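Local coordinates for protein aldehyde dehydrogenase (Listeria monocytogenes, PDB 3K9D) that probably oxidises aldehydes with NAD or NADP as electron acceptor, as a member of the aldehyde dehydrogenase family, at residues Asp7-Gln12 with Met175-Ile180; Gln12-Leu17 with Asp184-His189. One frame throughout, in Å; residues are numbered along the deposited sequence.

Contact 1: Asp7-Gln12 with Met175-Ile180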
ATOM      1  N   ASP A   7      -5.293 -13.531 -28.543  1.00 20.50           N
ATOM      2  CA  ASP A   7      -5.156 -13.602 -27.090  1.00 18.52           C
ATOM      3  C   ASP A   7      -3.807 -14.209 -26.659  1.00 11.23           C
ATOM      4  O   ASP A   7      -3.153 -13.696 -25.757  1.00 18.00           O
ATOM      5  CB  ASP A   7      -6.365 -14.319 -26.444  1.00 17.53           C
ATOM      6  CG  ASP A   7      -6.579 -15.764 -26.947  1.00 18.34           C
ATOM      7  OD1 ASP A   7      -6.300 -16.089 -28.124  1.00 18.24           O
ATOM      8  OD2 ASP A   7      -7.070 -16.580 -26.140  1.00 23.31           O
ATOM      9  N   LEU A   8      -3.378 -15.251 -27.364  1.00 18.98           N
ATOM     10  CA  LEU A   8      -2.125 -15.947 -27.067  1.00 13.35           C
ATOM     11  C   LEU A   8      -0.891 -15.180 -27.528  1.00 16.67           C
ATOM     12  O   LEU A   8       0.136 -15.213 -26.846  1.00 15.70           O
ATOM     13  CB  LEU A   8      -2.140 -17.350 -27.661  1.00  8.65           C
ATOM     14  CG  LEU A   8      -3.303 -18.262 -27.237  1.00 10.59           C
ATOM     15  CD1 LEU A   8      -3.303 -19.515 -28.062  1.00 10.88           C
ATOM     16  CD2 LEU A   8      -3.314 -18.585 -25.737  1.00 17.97           C
ATOM     17  N   ARG A   9      -0.984 -14.510 -28.681  1.00 13.52           N
ATOM     18  CA  ARG A   9       0.050 -13.544 -29.100  1.00 20.59           C
ATOM     19  C   ARG A   9       0.215 -12.421 -28.069  1.00 13.54           C
ATOM     20  O   ARG A   9       1.335 -12.031 -27.753  1.00 18.06           O
ATOM     21  CB  ARG A   9      -0.264 -12.939 -30.475  1.00 22.58           C
ATOM     22  CG  ARG A   9      -0.040 -13.865 -31.660  1.00 19.48           C
ATOM     23  CD  ARG A   9      -0.127 -13.078 -32.974  1.00 34.29           C
ATOM     24  NE  ARG A   9      -1.498 -12.725 -33.367  1.00 27.53           N
ATOM     25  CZ  ARG A   9      -2.055 -11.520 -33.244  1.00 21.70           C
ATOM     26  NH1 ARG A   9      -1.381 -10.497 -32.723  1.00 20.63           N
ATOM     27  NH2 ARG A   9      -3.305 -11.339 -33.646  1.00 20.14           N
ATOM     28  N   SER A  10      -0.908 -11.924 -27.544  1.00 13.76           N
ATOM     29  CA  SER A  10      -0.912 -10.863 -26.537  1.00 17.28           C
ATOM     30  C   SER A  10      -0.321 -11.275 -25.179  1.00 18.35           C
ATOM     31  O   SER A  10       0.483 -10.525 -24.626  1.00 12.90           O
ATOM     32  CB  SER A  10      -2.313 -10.278 -26.373  1.00 16.84           C
ATOM     33  OG  SER A  10      -2.384  -9.353 -25.299  1.00 14.24           O
ATOM     34  N   ILE A  11      -0.722 -12.443 -24.657  1.00 14.21           N
ATOM     35  CA  ILE A  11      -0.093 -13.041 -23.473  1.00 16.88           C
ATOM     36  C   ILE A  11       1.430 -13.187 -23.658  1.00 16.52           C
ATOM     37  O   ILE A  11       2.222 -12.749 -22.799  1.00 20.19           O
ATOM     38  CB  ILE A  11      -0.699 -14.431 -23.132  1.00 15.71           C
ATOM     39  CG1 ILE A  11      -2.152 -14.286 -22.692  1.00 13.36           C
ATOM     40  CG2 ILE A  11       0.094 -15.111 -22.011  1.00 17.82           C
ATOM     41  CD1 ILE A  11      -2.994 -15.550 -22.855  1.00 16.60           C
ATOM     42  N   GLN A  12       1.824 -13.791 -24.778  1.00  9.77           N
ATOM     43  CA  GLN A  12       3.239 -13.938 -25.121  1.00 17.70           C
ATOM     44  C   GLN A  12       3.970 -12.598 -25.080  1.00 13.28           C
ATOM     45  O   GLN A  12       5.046 -12.497 -24.490  1.00 13.01           O
ATOM     46  CB  GLN A  12       3.412 -14.573 -26.502  1.00  6.81           C
ATOM     47  CG  GLN A  12       4.875 -14.929 -26.841  1.00 21.19           C
ATOM     48  CD  GLN A  12       5.388 -16.117 -26.042  1.00 25.61           C
ATOM     49  OE1 GLN A  12       5.164 -17.264 -26.421  1.00 20.08           O
ATOM     50  NE2 GLN A  12       6.080 -15.848 -24.939  1.00  9.74           N
ATOM     51  N   MET A 175       2.183  -2.746 -24.321  1.00 16.40           N
ATOM     52  CA  MET A 175       1.460  -3.754 -25.112  1.00 15.56           C
ATOM     53  C   MET A 175       0.981  -3.136 -26.431  1.00 20.18           C
ATOM     54  O   MET A 175       0.411  -2.037 -26.442  1.00 15.99           O
ATOM     55  CB  MET A 175       0.238  -4.276 -24.345  1.00 19.10           C
ATOM     56  CG  MET A 175       0.529  -4.887 -22.968  1.00 13.08           C
ATOM     57  SD  MET A 175      -0.943  -5.113 -21.968  1.00  9.21           S
ATOM     58  CE  MET A 175      -1.949  -6.048 -23.119  1.00  9.85           C
ATOM     59  N   THR A 176       1.215  -3.847 -27.530  1.00 19.05           N
ATOM     60  CA  THR A 176       0.850  -3.370 -28.861  1.00 21.18           C
ATOM     61  C   THR A 176      -0.468  -3.980 -29.323  1.00 25.95           C
ATOM     62  O   THR A 176      -1.095  -3.484 -30.270  1.00 24.78           O
ATOM     63  CB  THR A 176       1.956  -3.664 -29.890  1.00 14.90           C
ATOM     64  OG1 THR A 176       2.155  -5.081 -29.995  1.00 21.19           O
ATOM     65  CG2 THR A 176       3.258  -2.994 -29.467  1.00 17.10           C
ATOM     66  N   VAL A 177      -0.862  -5.061 -28.646  1.00 23.96           N
ATOM     67  CA  VAL A 177      -2.120  -5.777 -28.872  1.00 25.91           C
ATOM     68  C   VAL A 177      -2.946  -5.792 -27.563  1.00 25.06           C
ATOM     69  O   VAL A 177      -2.686  -6.612 -26.665  1.00 27.00           O
ATOM     70  CB  VAL A 177      -1.865  -7.249 -29.337  1.00 29.88           C
ATOM     71  CG1 VAL A 177      -3.181  -7.952 -29.653  1.00 26.25           C
ATOM     72  CG2 VAL A 177      -0.928  -7.310 -30.537  1.00 26.43           C
ATOM     73  N   PRO A 178      -3.942  -4.890 -27.447  1.00 25.89           N
ATOM     74  CA  PRO A 178      -4.747  -4.832 -26.227  1.00 26.64           C
ATOM     75  C   PRO A 178      -5.731  -5.990 -26.146  1.00 27.47           C
ATOM     76  O   PRO A 178      -6.589  -6.130 -27.015  1.00 26.65           O
ATOM     77  CB  PRO A 178      -5.511  -3.499 -26.349  1.00 30.65           C
ATOM     78  CG  PRO A 178      -5.048  -2.854 -27.590  1.00 21.30           C
ATOM     79  CD  PRO A 178      -4.377  -3.890 -28.437  1.00 22.33           C
ATOM     80  N   THR A 179      -5.570  -6.840 -25.133  1.00 21.53           N
ATOM     81  CA  THR A 179      -6.552  -7.880 -24.831  1.00 19.22           C
ATOM     82  C   THR A 179      -6.763  -7.901 -23.328  1.00 19.20           C
ATOM     83  O   THR A 179      -5.876  -7.497 -22.564  1.00 17.36           O
ATOM     84  CB  THR A 179      -6.157  -9.314 -25.345  1.00 25.12           C
ATOM     85  OG1 THR A 179      -5.057  -9.847 -24.597  1.00 20.82           O
ATOM     86  CG2 THR A 179      -5.809  -9.321 -26.828  1.00 14.50           C
ATOM     87  N   ILE A 180      -7.936  -8.359 -22.902  1.00 19.14           N
ATOM     88  CA  ILE A 180      -8.184  -8.576 -21.477  1.00 20.41           C
ATOM     89  C   ILE A 180      -7.311  -9.737 -20.934  1.00 18.53           C
ATOM     90  O   ILE A 180      -6.945  -9.738 -19.759  1.00 21.02           O
ATOM     91  CB  ILE A 180      -9.691  -8.780 -21.138  1.00 20.00           C
ATOM     92  CG1 ILE A 180     -10.225 -10.116 -21.669  1.00 28.58           C
ATOM     93  CG2 ILE A 180     -10.534  -7.605 -21.652  1.00 23.72           C
ATOM     94  CD1 ILE A 180     -11.151 -10.838 -20.688  1.00 32.71           C
TER
HETATM   95  O   HOH W   1      -0.196  -7.656 -25.701  1.00 20.85           O

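Contact 2: Gln12-Leu17 with Asp184-His189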
ATOM      1  N   GLN A  12       1.824 -13.791 -24.778  1.00  9.77           N
ATOM      2  CA  GLN A  12       3.239 -13.938 -25.121  1.00 17.70           C
ATOM      3  C   GLN A  12       3.970 -12.598 -25.080  1.00 13.28           C
ATOM      4  O   GLN A  12       5.046 -12.497 -24.490  1.00 13.01           O
ATOM      5  CB  GLN A  12       3.412 -14.573 -26.502  1.00  6.81           C
ATOM      6  CG  GLN A  12       4.875 -14.929 -26.841  1.00 21.19           C
ATOM      7  CD  GLN A  12       5.388 -16.117 -26.042  1.00 25.61           C
ATOM      8  OE1 GLN A  12       5.164 -17.264 -26.421  1.00 20.08           O
ATOM      9  NE2 GLN A  12       6.080 -15.848 -24.939  1.00  9.74           N
ATOM     10  N   GLU A  13       3.350 -11.567 -25.658  1.00 15.73           N
ATOM     11  CA  GLU A  13       3.968 -10.247 -25.745  1.00 13.63           C
ATOM     12  C   GLU A  13       4.255  -9.676 -24.372  1.00 11.78           C
ATOM     13  O   GLU A  13       5.341  -9.186 -24.112  1.00 21.38           O
ATOM     14  CB  GLU A  13       3.076  -9.289 -26.518  1.00 13.47           C
ATOM     15  CG  GLU A  13       3.839  -8.110 -27.087  1.00 22.83           C
ATOM     16  CD  GLU A  13       2.958  -6.912 -27.360  1.00 29.37           C
ATOM     17  OE1 GLU A  13       1.710  -7.045 -27.333  1.00 12.61           O
ATOM     18  OE2 GLU A  13       3.528  -5.832 -27.603  1.00 24.51           O
ATOM     19  N   VAL A  14       3.258  -9.764 -23.500  1.00 19.40           N
ATOM     20  CA  VAL A  14       3.324  -9.268 -22.134  1.00 21.08           C
ATOM     21  C   VAL A  14       4.448  -9.927 -21.299  1.00 20.15           C
ATOM     22  O   VAL A  14       5.205  -9.237 -20.617  1.00 15.10           O
ATOM     23  CB  VAL A  14       1.934  -9.411 -21.484  1.00 17.85           C
ATOM     24  CG1 VAL A  14       2.002  -9.224 -20.007  1.00 16.76           C
ATOM     25  CG2 VAL A  14       0.981  -8.399 -22.108  1.00 14.25           C
ATOM     26  N   ARG A  15       4.557 -11.249 -21.374  1.00 18.06           N
ATOM     27  CA  ARG A  15       5.693 -11.979 -20.788  1.00 20.77           C
ATOM     28  C   ARG A  15       7.066 -11.535 -21.344  1.00 16.99           C
ATOM     29  O   ARG A  15       8.017 -11.410 -20.584  1.00 20.92           O
ATOM     30  CB  ARG A  15       5.516 -13.483 -20.988  1.00 21.86           C
ATOM     31  CG  ARG A  15       4.254 -14.065 -20.360  1.00 17.95           C
ATOM     32  CD  ARG A  15       4.240 -15.568 -20.531  1.00 17.70           C
ATOM     33  NE  ARG A  15       2.947 -16.176 -20.233  1.00 16.36           N
ATOM     34  CZ  ARG A  15       2.634 -17.447 -20.503  1.00 15.71           C
ATOM     35  NH1 ARG A  15       3.506 -18.239 -21.101  1.00 11.56           N
ATOM     36  NH2 ARG A  15       1.436 -17.926 -20.183  1.00 14.26           N
ATOM     37  N   ASN A  16       7.154 -11.273 -22.649  1.00 17.14           N
ATOM     38  CA  ASN A  16       8.391 -10.743 -23.255  1.00 19.53           C
ATOM     39  C   ASN A  16       8.705  -9.337 -22.741  1.00 15.53           C
ATOM     40  O   ASN A  16       9.825  -9.058 -22.324  1.00 18.36           O
ATOM     41  CB  ASN A  16       8.312 -10.737 -24.788  1.00 18.41           C
ATOM     42  CG  ASN A  16       8.181 -12.128 -25.381  1.00 19.42           C
ATOM     43  OD1 ASN A  16       8.616 -13.115 -24.793  1.00 19.92           O
ATOM     44  ND2 ASN A  16       7.583 -12.208 -26.561  1.00 17.92           N
ATOM     45  N   LEU A  17       7.694  -8.477 -22.758  1.00 15.82           N
ATOM     46  CA  LEU A  17       7.783  -7.107 -22.251  1.00 18.49           C
ATOM     47  C   LEU A  17       8.174  -7.004 -20.773  1.00 14.63           C
ATOM     48  O   LEU A  17       8.993  -6.172 -20.406  1.00 20.94           O
ATOM     49  CB  LEU A  17       6.452  -6.368 -22.504  1.00 16.89           C
ATOM     50  CG  LEU A  17       6.093  -6.075 -23.969  1.00 16.31           C
ATOM     51  CD1 LEU A  17       4.689  -5.504 -24.075  1.00 17.50           C
ATOM     52  CD2 LEU A  17       7.093  -5.145 -24.606  1.00 20.02           C
ATOM     53  N   ASP A 184      -4.581  -9.146 -18.014  1.00 11.34           N
ATOM     54  CA  ASP A 184      -4.619 -10.088 -16.877  1.00 18.78           C
ATOM     55  C   ASP A 184      -3.236 -10.678 -16.584  1.00 19.30           C
ATOM     56  O   ASP A 184      -2.852 -10.823 -15.422  1.00 18.48           O
ATOM     57  CB  ASP A 184      -5.594 -11.237 -17.136  1.00 18.63           C
ATOM     58  CG  ASP A 184      -5.741 -12.155 -15.926  1.00 28.49           C
ATOM     59  OD1 ASP A 184      -6.298 -11.698 -14.911  1.00 38.18           O
ATOM     60  OD2 ASP A 184      -5.294 -13.317 -15.987  1.00 30.17           O
ATOM     61  N   GLN A 185      -2.512 -11.027 -17.643  1.00 16.73           N
ATOM     62  CA  GLN A 185      -1.164 -11.577 -17.529  1.00 16.55           C
ATOM     63  C   GLN A 185      -0.216 -10.521 -16.966  1.00 14.43           C
ATOM     64  O   GLN A 185       0.596 -10.823 -16.094  1.00 19.36           O
ATOM     65  CB  GLN A 185      -0.663 -12.133 -18.882  1.00 14.38           C
ATOM     66  CG  GLN A 185       0.797 -12.641 -18.910  1.00 10.42           C
ATOM     67  CD  GLN A 185       1.078 -13.815 -17.949  1.00 12.60           C
ATOM     68  OE1 GLN A 185       1.090 -14.961 -18.357  1.00 17.94           O
ATOM     69  NE2 GLN A 185       1.316 -13.514 -16.679  1.00 17.15           N
ATOM     70  N   LEU A 186      -0.355  -9.277 -17.427  1.00 19.00           N
ATOM     71  CA  LEU A 186       0.456  -8.165 -16.915  1.00 15.07           C
ATOM     72  C   LEU A 186       0.273  -7.945 -15.426  1.00 15.01           C
ATOM     73  O   LEU A 186       1.248  -7.735 -14.700  1.00 18.69           O
ATOM     74  CB  LEU A 186       0.176  -6.858 -17.670  1.00 13.78           C
ATOM     75  CG  LEU A 186       0.933  -5.598 -17.200  1.00 18.90           C
ATOM     76  CD1 LEU A 186       2.470  -5.707 -17.405  1.00 16.96           C
ATOM     77  CD2 LEU A 186       0.414  -4.338 -17.881  1.00 18.57           C
ATOM     78  N   MET A 187      -0.978  -7.999 -14.976  1.00 10.98           N
ATOM     79  CA  MET A 187      -1.287  -7.768 -13.584  1.00 14.47           C
ATOM     80  C   MET A 187      -0.861  -8.962 -12.713  1.00 13.56           C
ATOM     81  O   MET A 187      -0.336  -8.755 -11.628  1.00 15.00           O
ATOM     82  CB  MET A 187      -2.793  -7.477 -13.380  1.00 14.47           C
ATOM     83  CG  MET A 187      -3.296  -6.130 -13.935  1.00 14.72           C
ATOM     84  SD  MET A 187      -5.036  -5.793 -13.543  1.00 14.12           S
ATOM     85  CE  MET A 187      -5.830  -7.246 -14.218  1.00  9.63           C
ATOM     86  N   LYS A 188      -1.113 -10.187 -13.184  1.00 12.44           N
ATOM     87  CA  LYS A 188      -0.864 -11.420 -12.384  1.00 18.43           C
ATOM     88  C   LYS A 188       0.589 -11.896 -12.328  1.00 22.85           C
ATOM     89  O   LYS A 188       0.970 -12.602 -11.389  1.00 19.20           O
ATOM     90  CB  LYS A 188      -1.765 -12.582 -12.832  1.00 16.44           C
ATOM     91  CG  LYS A 188      -3.223 -12.471 -12.354  1.00 25.89           C
ATOM     92  CD  LYS A 188      -4.071 -13.657 -12.811  1.00 39.52           C
ATOM     93  CE  LYS A 188      -5.529 -13.548 -12.339  1.00 46.54           C
ATOM     94  NZ  LYS A 188      -5.739 -13.918 -10.905  1.00 43.26           N
ATOM     95  N   HIS A 189       1.392 -11.518 -13.323  1.00 15.55           N
ATOM     96  CA  HIS A 189       2.790 -11.961 -13.425  1.00 21.07           C
ATOM     97  C   HIS A 189       3.620 -11.763 -12.158  1.00 18.73           C
ATOM     98  O   HIS A 189       3.493 -10.751 -11.472  1.00 18.64           O
ATOM     99  CB  HIS A 189       3.493 -11.269 -14.587  1.00 16.98           C
ATOM    100  CG  HIS A 189       4.549 -12.110 -15.230  1.00 24.26           C
ATOM    101  ND1 HIS A 189       5.832 -12.206 -14.737  1.00 22.90           N
ATOM    102  CD2 HIS A 189       4.504 -12.915 -16.318  1.00 18.04           C
ATOM    103  CE1 HIS A 189       6.537 -13.021 -15.501  1.00 23.38           C
ATOM    104  NE2 HIS A 189       5.754 -13.467 -16.466  1.00 27.03           N
TER

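Contact 1: Asp7-Gln12 with Met175-Ile180
S10 of the helical turn 7-12 faces the irregular segment 175-180, which runs past it from V177, whose CA is 5.7 Å from the CA of S10, to T179, whose CA is 6.3 Å from the CA of D7. The small side chain of S10 lets the chain come this near. Its OG, anti to the backbone N (chi1 173°), reaches T179 OG1 at 2.8 Å in a hydrogen bond in which either hydroxyl could be the donor. T179 CG2 lies 3.7 Å from S10 CB, adding a methyl contact beside the polar one. A water hydrogen-bonds S10 OG at 2.8 Å and V177 O, bridging the buried serine hydroxyl and the loop backbone. V177 divides its methyls: CG1 lies 4.1 Å from S10 CB, and CG2 at the edge of the R9 guanidinium, 3.9 Å from NH1. The side chains of R9 and V177 cross at about a right angle, while R9 NE bonds to the backbone O of E4. T179 is the N-cap of helix 180-188, its OG1 also bonded to the backbone N of G182. A threonine suits this place because one hydroxyl can serve both partners, coupling the start of that helix to helix 6-28.

Contact 2: Gln12-Leu17 with Asp184-His189
Helices 6-28 and 180-188 pack side by side here in a domain whose parallel strands are consistent with the Rossmann-type coenzyme-binding domain of the family. Their short segments 12-17 and 184-188 run roughly the same way, with a crossing angle of -34° and axes 9.1 Å apart at closest approach. V14 and L186 mark the nearest backbone approach, and the beta-branched valine is compact enough to fill it. V14 CG1, anti to the backbone N, lies against the opposing helix itself, 3.5 Å from L186 N, and also touches L186 CB and, at 3.8 Å, Q185 CG. Both V14 and L186 are buried; the side chain of L186 also packs on V140 and S142 of strand 138-143, and L17 on V140, so the helix pair rests on the sheet.

On the solvent side, polar chains with long aliphatic stems take over. Q185 CG lies 4.0 Å from R15 CG, the stems touching alongside the polar bond, and the bend at chi2 (61°) turns the amide so that OE1 meets R15. R15 CG also approaches the ring edge of H189 at CD2, just past the helix end, where H189 ND1 bonds to the backbone N of D191. The extended R15 chain carries NE to Q185 OE1, 2.9 Å away; this hydrogen bond lies near the guanidinium plane, yet NE sits above the plane of the amide carbonyl, the two flat groups being turned 81° apart.

In the fold
From the N terminus, helix 6-28 supplies the first side of both contacts, on successive turns that share Q12. Between 7-12 and 175-180 lie 162 residues of helices, strands and connections, the last of them strand 172-174, which leads into the loop of contact 1 and closes the first long loop; helix 180-188 follows at once and closes the second in contact 2. Because their segments alternate along the sequence, the two closures cross rather than nest. Their centres lie 8 Å apart, and they meet directly: E13 OE2 probably hydrogen-bonds T176 OG1, and V14 packs on M175. Together they hold the N-terminal helix along a strand-loop-helix unit whose strand belongs to the mixed sheet.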